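Local coordinates for protein 3,6-diketocamphane 1,6-monooxygenase (Pseudomonas putida, PDB 4UWM) that uses reduced FMN and molecular oxygen to turn a diketocamphane into its lactone, a Baeyer-Villiger step in the bacterial breakdown of (-)-camphor, at residues A[13-18]-A[48-53]; A[22-27]-A[350-355]. All coordinates share one frame; numbering follows the deposited sequence.

Overall arrangement
Strand 4-9 opens the chain's parallel barrel, and the loop after it supplies 13-18, which interaction 1 joins to 48-53, the loop after strand 40-43. That closes a short circuit around helix 19-35, the helix between the two strands. Interaction 2 starts within this circuit, at 22-27 on the same helix, and reaches 350-355, beyond strand 343-347 near the end of the barrel. The two circuits therefore cross, and the second brings the last part of the barrel back to the first. Their centres lie about 12 Å apart, and salt bridges from Arg14 and Arg17 to Asp353 and Asp350 bind one contact directly to the other.

Interaction 1: A[13-18]-A[48-53]; sequences MRPGRS and SQIWEN
Over one face of the Trp51 indole lie Pro15 CD, 3.6 Å from the centroid of the six-membered ring, and the CA of Arg14, whose hydrogen also faces the ring. These are CH-pi contacts, to which proline suits well because its CD is made electron-poor by the adjoining nitrogen. Tyr284 stacks with the indole, and at the ring's polar edge NE1 is bonded to Gln182 of the second subunit. Pro15 CB also meets Ile50 CG2 at 3.9 Å, the methyl that stands opposite the isoleucine's own N (N-CA-CB-CG2 near 180°).

The backbones are joined by Met13 N to Trp51 O, 3.0 Å and nearly straight at 170°. Both segments are loops following successive parallel strands of the TIM barrel of this luciferase-like family, on the side where FMN binds; the Trp51 side chain is about 11 Å from the flavin. A type II turn from Arg14 to Arg17 folds the first loop, with Gly16 at the position whose positive phi suits glycine. Replacing Trp51 with an alanine would probably strip Pro15 of its aromatic platform and leave Gln182 of the second subunit without its indole donor.

Water 1 lies 2.8 Å from both Met13 O and Ile50 O, bridging the two loops. The Met13 and Asn53 side chains cross at about a right angle, Met13 CG coming to 3.4 Å from Asn53 OD1, a buried oxygen without a polar partner, while Asn53 ND2 is held by Thr22.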
# COMPACT_ATOMS: atom_id res chain seq x y z
N MET A 13 -13.17 3.46 -14.55
CA MET A 13 -13.77 4.66 -13.97
C MET A 13 -13.89 5.71 -15.05
O MET A 13 -12.91 5.96 -15.77
CB MET A 13 -12.92 5.23 -12.82
CG MET A 13 -12.68 4.34 -11.60
SD MET A 13 -14.20 3.76 -10.79
CE MET A 13 -14.85 5.25 -10.08
N ARG A 14 -15.05 6.37 -15.15
CA ARG A 14 -15.23 7.46 -16.13
C ARG A 14 -14.15 8.51 -16.00
O ARG A 14 -13.82 8.94 -14.89
CB ARG A 14 -16.60 8.16 -15.97
CG ARG A 14 -17.81 7.33 -16.36
CD ARG A 14 -19.00 8.24 -16.66
NE ARG A 14 -19.33 9.12 -15.54
CZ ARG A 14 -20.09 8.77 -14.50
NH1 ARG A 14 -20.59 7.55 -14.42
NH2 ARG A 14 -20.34 9.64 -13.52
N PRO A 15 -13.57 8.96 -17.13
CA PRO A 15 -12.58 10.02 -17.04
C PRO A 15 -13.12 11.23 -16.28
O PRO A 15 -14.27 11.62 -16.47
CB PRO A 15 -12.30 10.37 -18.51
CG PRO A 15 -12.46 9.05 -19.18
CD PRO A 15 -13.66 8.44 -18.51
N GLY A 16 -12.31 11.77 -15.37
CA GLY A 16 -12.77 12.82 -14.47
C GLY A 16 -13.04 12.41 -13.02
O GLY A 16 -13.08 13.26 -12.13
N ARG A 17 -13.27 11.11 -12.78
CA ARG A 17 -13.39 10.61 -11.42
C ARG A 17 -12.11 10.93 -10.63
O ARG A 17 -11.01 10.82 -11.16
CB ARG A 17 -13.65 9.09 -11.40
CG ARG A 17 -14.98 8.64 -11.96
CD ARG A 17 -16.14 9.11 -11.11
NE ARG A 17 -17.28 8.22 -11.25
CZ ARG A 17 -18.50 8.51 -10.84
NH1 ARG A 17 -18.73 9.68 -10.28
NH2 ARG A 17 -19.47 7.64 -10.97
N SER A 18 -12.26 11.32 -9.36
CA SER A 18 -11.08 11.62 -8.55
C SER A 18 -10.50 10.33 -7.96
O SER A 18 -11.15 9.29 -8.00
CB SER A 18 -11.44 12.57 -7.42
OG SER A 18 -12.27 11.88 -6.52
N SER A 48 -0.16 4.41 -15.99
CA SER A 48 -0.25 5.40 -17.11
C SER A 48 -1.63 5.60 -17.74
O SER A 48 -1.77 6.43 -18.65
CB SER A 48 0.75 5.02 -18.22
OG SER A 48 0.38 3.76 -18.77
N GLN A 49 -2.65 4.86 -17.26
CA GLN A 49 -3.99 4.83 -17.90
C GLN A 49 -5.03 5.71 -17.22
O GLN A 49 -4.92 5.99 -16.04
CB GLN A 49 -4.51 3.40 -17.96
CG GLN A 49 -3.72 2.49 -18.92
CD GLN A 49 -3.91 2.89 -20.37
OE1 GLN A 49 -3.02 3.46 -20.98
NE2 GLN A 49 -5.10 2.62 -20.91
N ILE A 50 -6.07 6.10 -17.96
CA ILE A 50 -7.12 6.97 -17.40
C ILE A 50 -8.28 6.21 -16.79
O ILE A 50 -8.62 6.44 -15.64
CB ILE A 50 -7.67 7.98 -18.46
CG1 ILE A 50 -6.55 8.88 -18.99
CG2 ILE A 50 -8.83 8.82 -17.89
CD1 ILE A 50 -6.01 9.87 -18.00
N TRP A 51 -8.91 5.34 -17.58
CA TRP A 51 -10.02 4.53 -17.09
C TRP A 51 -9.54 3.53 -16.03
O TRP A 51 -10.22 3.34 -15.02
CB TRP A 51 -10.70 3.76 -18.23
CG TRP A 51 -11.56 4.57 -19.18
CD1 TRP A 51 -11.13 5.29 -20.26
CD2 TRP A 51 -13.00 4.68 -19.17
NE1 TRP A 51 -12.21 5.84 -20.92
CE2 TRP A 51 -13.37 5.49 -20.27
CE3 TRP A 51 -14.00 4.17 -18.35
CZ2 TRP A 51 -14.70 5.81 -20.56
CZ3 TRP A 51 -15.35 4.49 -18.64
CH2 TRP A 51 -15.68 5.31 -19.72
N GLU A 52 -8.38 2.92 -16.28
CA GLU A 52 -7.84 1.92 -15.36
C GLU A 52 -6.88 2.66 -14.45
O GLU A 52 -5.69 2.75 -14.71
CB GLU A 52 -7.14 0.79 -16.14
CG GLU A 52 -7.99 0.19 -17.28
CD GLU A 52 -7.82 0.88 -18.63
OE1 GLU A 52 -7.32 2.01 -18.70
OE2 GLU A 52 -8.23 0.27 -19.66
N ASN A 53 -7.42 3.24 -13.38
CA ASN A 53 -6.71 4.31 -12.67
C ASN A 53 -6.26 3.93 -11.25
O ASN A 53 -6.24 4.77 -10.37
CB ASN A 53 -7.57 5.59 -12.66
CG ASN A 53 -8.89 5.41 -11.93
OD1 ASN A 53 -9.27 4.30 -11.60
ND2 ASN A 53 -9.59 6.52 -11.65
O HOH W 1 -10.97 7.77 -14.75
O HOH W 2 -8.45 9.19 -10.54

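Interaction 2: A[22-27]-A[350-355]; sequences TFDWGI and DYYDDP
Trp25 fills the apolar centre, its indole lying beneath the backbone of Tyr351 and Tyr352. The CA of Tyr352 stands 3.9 Å from the centroid of the six-membered ring of Trp25, 18° off its normal, a CH-pi contact over the face. A broad, flat tryptophan suits this place because one side chain can span a whole turn of loop: Trp25 CZ2 meets Tyr351 CB at 3.7 Å, and Trp25 CZ3 meets Pro355 CB at 3.9 Å. With CG opposite the backbone N (chi1 178°), the indole extends from helix 19-35 into the loop after strand 343-347, joining the first helix of the TIM barrel to the loop that follows its last strand.

Further out, the Tyr352 ring slides past Trp25 in the opposite direction, Tyr352 CD1 lying 3.5 Å from Trp25 CB. Tyr352 OH donates to Asp24 OD2 at 2.6 Å, meeting its anti lone pair. The carboxylate plane stands 84° from the phenol ring. Lys28 forms a salt bridge to the same OD2.

Tyrosine thus serves both environments, with carbon against the indole and a hydroxyl at the polar edge. Sharing OD2 between Tyr352 and Lys28 is likely to stabilise the negative charge of Asp24 and to limit rotation of its carboxylate.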
# COMPACT_ATOMS: atom_id res chain seq x y z
N THR A 22 -12.70 6.97 -6.65
CA THR A 22 -12.32 5.65 -7.14
C THR A 22 -12.09 4.71 -5.96
O THR A 22 -12.55 3.56 -5.95
CB THR A 22 -11.04 5.78 -8.01
OG1 THR A 22 -11.34 6.60 -9.13
CG2 THR A 22 -10.52 4.43 -8.51
N PHE A 23 -11.35 5.21 -4.98
CA PHE A 23 -11.00 4.45 -3.77
C PHE A 23 -12.26 4.09 -2.97
O PHE A 23 -12.46 2.93 -2.58
CB PHE A 23 -9.97 5.23 -2.94
CG PHE A 23 -9.12 4.37 -2.03
CD1 PHE A 23 -8.16 3.52 -2.56
CD2 PHE A 23 -9.28 4.43 -0.64
CE1 PHE A 23 -7.36 2.74 -1.73
CE2 PHE A 23 -8.49 3.66 0.20
CZ PHE A 23 -7.54 2.80 -0.35
N ASP A 24 -13.16 5.07 -2.80
CA ASP A 24 -14.46 4.85 -2.14
C ASP A 24 -15.30 3.78 -2.84
O ASP A 24 -15.81 2.86 -2.19
CB ASP A 24 -15.22 6.19 -2.04
CG ASP A 24 -16.40 6.14 -1.05
OD1 ASP A 24 -16.33 5.42 -0.02
OD2 ASP A 24 -17.40 6.83 -1.31
N TRP A 25 -15.40 3.86 -4.17
CA TRP A 25 -16.12 2.87 -4.96
C TRP A 25 -15.51 1.45 -4.81
O TRP A 25 -16.24 0.45 -4.67
CB TRP A 25 -16.16 3.31 -6.43
CG TRP A 25 -16.85 2.32 -7.41
CD1 TRP A 25 -16.39 1.92 -8.64
CD2 TRP A 25 -18.13 1.71 -7.25
NE1 TRP A 25 -17.30 1.05 -9.22
CE2 TRP A 25 -18.37 0.91 -8.38
CE3 TRP A 25 -19.10 1.74 -6.23
CZ2 TRP A 25 -19.56 0.16 -8.55
CZ3 TRP A 25 -20.27 0.97 -6.39
CH2 TRP A 25 -20.48 0.20 -7.54
N GLY A 26 -14.18 1.37 -4.84
CA GLY A 26 -13.51 0.08 -4.60
C GLY A 26 -13.86 -0.55 -3.26
O GLY A 26 -14.17 -1.75 -3.21
N ILE A 27 -13.82 0.23 -2.19
CA ILE A 27 -14.13 -0.28 -0.84
C ILE A 27 -15.61 -0.69 -0.75
O ILE A 27 -15.92 -1.79 -0.27
CB ILE A 27 -13.77 0.73 0.29
CG1 ILE A 27 -12.25 1.00 0.35
CG2 ILE A 27 -14.26 0.22 1.66
CD1 ILE A 27 -11.87 2.21 1.21
N ASP A 350 -18.36 1.43 -13.73
CA ASP A 350 -18.51 2.62 -12.91
C ASP A 350 -19.99 2.90 -12.58
O ASP A 350 -20.63 3.72 -13.26
CB ASP A 350 -17.86 3.83 -13.58
CG ASP A 350 -17.80 5.05 -12.68
OD1 ASP A 350 -18.45 5.06 -11.63
OD2 ASP A 350 -17.09 5.99 -13.03
N TYR A 351 -20.47 2.23 -11.54
CA TYR A 351 -21.81 2.41 -10.98
C TYR A 351 -21.81 3.17 -9.66
O TYR A 351 -22.78 3.12 -8.88
CB TYR A 351 -22.45 1.04 -10.76
CG TYR A 351 -23.21 0.53 -11.95
CD1 TYR A 351 -24.54 0.92 -12.18
CD2 TYR A 351 -22.62 -0.36 -12.84
CE1 TYR A 351 -25.25 0.43 -13.27
CE2 TYR A 351 -23.32 -0.85 -13.93
CZ TYR A 351 -24.64 -0.46 -14.13
OH TYR A 351 -25.31 -0.95 -15.22
N TYR A 352 -20.72 3.88 -9.43
CA TYR A 352 -20.53 4.58 -8.17
C TYR A 352 -21.67 5.57 -7.87
O TYR A 352 -22.06 5.70 -6.70
CB TYR A 352 -19.22 5.35 -8.21
CG TYR A 352 -18.85 6.08 -6.95
CD1 TYR A 352 -18.81 5.44 -5.71
CD2 TYR A 352 -18.51 7.43 -6.99
CE1 TYR A 352 -18.43 6.11 -4.56
CE2 TYR A 352 -18.14 8.11 -5.84
CZ TYR A 352 -18.08 7.44 -4.63
OH TYR A 352 -17.70 8.12 -3.50
N ASP A 353 -22.18 6.26 -8.89
CA ASP A 353 -23.29 7.25 -8.69
C ASP A 353 -24.62 6.64 -8.29
O ASP A 353 -25.41 7.27 -7.58
CB ASP A 353 -23.50 8.14 -9.91
CG ASP A 353 -22.38 9.13 -10.12
OD1 ASP A 353 -21.66 9.44 -9.15
OD2 ASP A 353 -22.22 9.63 -11.25
N ASP A 354 -24.89 5.42 -8.75
CA ASP A 354 -26.19 4.83 -8.60
C ASP A 354 -26.02 3.31 -8.64
O ASP A 354 -26.30 2.68 -9.66
CB ASP A 354 -27.10 5.38 -9.72
CG ASP A 354 -28.52 4.89 -9.64
OD1 ASP A 354 -28.97 4.38 -8.59
OD2 ASP A 354 -29.20 5.02 -10.68
N PRO A 355 -25.56 2.72 -7.53
CA PRO A 355 -25.18 1.30 -7.58
C PRO A 355 -26.29 0.27 -7.42
O PRO A 355 -26.04 -0.91 -7.68
CB PRO A 355 -24.17 1.16 -6.44
CG PRO A 355 -24.51 2.26 -5.50
CD PRO A 355 -25.01 3.40 -6.34